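Local coordinates for protein putative aminomethyltransferase (Leptospirillum rubarum, PDB 3TTG) that is a putative aminomethyltransferase, probably a folate-binding relative of the glycine cleavage system T-protein, at residues S160-R163 with G169-L172. Sequence-based numbering, arbitrary orientation.
Sequences SSFR and GYVL
R163 and V171 face each other as a hydrogen-bonded antiparallel pair, R163 N giving to V171 O at 2.9 Å and V171 N to R163 O at 2.8 Å, while F162 and L172 form the neighbouring non-hydrogen-bonded pair. F162 carries most of the side-chain contact. With CG anti to the backbone N (chi1 -177°), its ring leans over the second strand, between L172 and Y170. The L172 CD1 methyl meets the ring at its edge, in plane, 3.7 Å from F162 CE1. The Y170 ring lies nearly parallel to it, planes 7° apart, but displaced well to one side, centroids 5.3 Å apart; the closest approach is F162 CZ to Y170 CD1, 3.3 Å. A101, F103 and F96 of the adjoining antiparallel sheet pack on F162, and W92 and F103 on L172, so this face is buried between sheets. V171 and R163 occupy the other face, where R163, poorly ordered, leads away from the hairpin partner to a cation-pi contact with F157. At the far end S160 and S161 both oppose I173, a G1 beta bulge. Strands 161-164 and 170-173 form a beta hairpin at one end of a mixed sheet in the folate-binding domain: Y170 and L172 pair on with F191 and D189, and the outer strand bonds to K73 and L75, leading into the neighbouring sheet.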
loop_
_atom_site.group_PDB
_atom_site.type_symbol
_atom_site.label_atom_id
_atom_site.label_comp_id
_atom_site.label_asym_id
_atom_site.label_seq_id
_atom_site.Cartn_x
_atom_site.Cartn_y
_atom_site.Cartn_z
ATOM N N SER A 160 -0.136 -9.673 -9.364
ATOM C CA SER A 160 1.322 -9.666 -9.161
ATOM C C SER A 160 2.082 -9.572 -10.497
ATOM O O SER A 160 3.009 -10.347 -10.725
ATOM C CB SER A 160 1.777 -10.925 -8.408
ATOM O OG SER A 160 1.055 -11.121 -7.212
ATOM N N SER A 161 1.705 -8.633 -11.375
ATOM C CA SER A 161 2.383 -8.534 -12.664
ATOM C C SER A 161 2.857 -7.153 -12.926
ATOM O O SER A 161 2.318 -6.166 -12.400
ATOM C CB SER A 161 1.501 -9.014 -13.825
ATOM O OG SER A 161 0.367 -8.187 -13.993
ATOM N N PHE A 162 3.886 -7.083 -13.752
ATOM C CA PHE A 162 4.557 -5.844 -14.175
ATOM C C PHE A 162 4.733 -5.918 -15.658
ATOM O O PHE A 162 5.469 -6.797 -16.133
ATOM C CB PHE A 162 5.939 -5.682 -13.508
ATOM C CG PHE A 162 6.605 -4.379 -13.883
ATOM C CD1 PHE A 162 6.000 -3.171 -13.597
ATOM C CD2 PHE A 162 7.765 -4.366 -14.661
ATOM C CE1 PHE A 162 6.562 -1.981 -14.005
ATOM C CE2 PHE A 162 8.341 -3.164 -15.046
ATOM C CZ PHE A 162 7.748 -1.981 -14.694
ATOM N N ARG A 163 4.071 -5.043 -16.393
ATOM C CA ARG A 163 4.114 -5.092 -17.858
ATOM C C ARG A 163 4.497 -3.751 -18.454
ATOM O O ARG A 163 4.033 -2.727 -17.952
ATOM C CB ARG A 163 2.727 -5.463 -18.419
ATOM C CG ARG A 163 1.836 -6.447 -17.623
ATOM C CD ARG A 163 1.845 -7.876 -18.144
ATOM N NE ARG A 163 1.361 -7.948 -19.530
ATOM C CZ ARG A 163 1.314 -9.052 -20.274
ATOM N NH1 ARG A 163 0.873 -8.997 -21.526
ATOM N NH2 ARG A 163 1.701 -10.223 -19.772
ATOM N N GLY A 169 5.289 3.241 -21.220
ATOM C CA GLY A 169 4.545 3.220 -19.963
ATOM C C GLY A 169 4.401 1.817 -19.406
ATOM O O GLY A 169 4.874 0.849 -19.997
ATOM N N TYR A 170 3.809 1.707 -18.241
ATOM C CA TYR A 170 3.822 0.439 -17.506
ATOM C C TYR A 170 2.528 0.172 -16.786
ATOM O O TYR A 170 1.835 1.103 -16.371
ATOM C CB TYR A 170 4.962 0.450 -16.429
ATOM C CG TYR A 170 6.344 0.729 -16.959
ATOM C CD1 TYR A 170 7.156 -0.305 -17.417
ATOM C CD2 TYR A 170 6.799 2.031 -17.128
ATOM C CE1 TYR A 170 8.406 -0.054 -17.975
ATOM C CE2 TYR A 170 8.043 2.295 -17.707
ATOM C CZ TYR A 170 8.832 1.249 -18.152
ATOM O OH TYR A 170 10.059 1.473 -18.734
ATOM N N VAL A 171 2.261 -1.096 -16.511
ATOM C CA VAL A 171 1.116 -1.443 -15.682
ATOM C C VAL A 171 1.605 -2.324 -14.564
ATOM O O VAL A 171 2.270 -3.332 -14.811
ATOM C CB VAL A 171 -0.057 -2.116 -16.431
ATOM C CG1 VAL A 171 -1.257 -2.300 -15.497
ATOM C CG2 VAL A 171 -0.471 -1.294 -17.625
ATOM N N LEU A 172 1.233 -1.974 -13.355
ATOM C CA LEU A 172 1.469 -2.740 -12.144
ATOM C C LEU A 172 0.138 -3.335 -11.718
ATOM O O LEU A 172 -0.793 -2.555 -11.395
ATOM C CB LEU A 172 1.993 -1.876 -10.990
ATOM C CG LEU A 172 3.426 -1.276 -11.038
ATOM C CD1 LEU A 172 3.643 -0.448 -12.294
ATOM C CD2 LEU A 172 3.669 -0.393 -9.828
#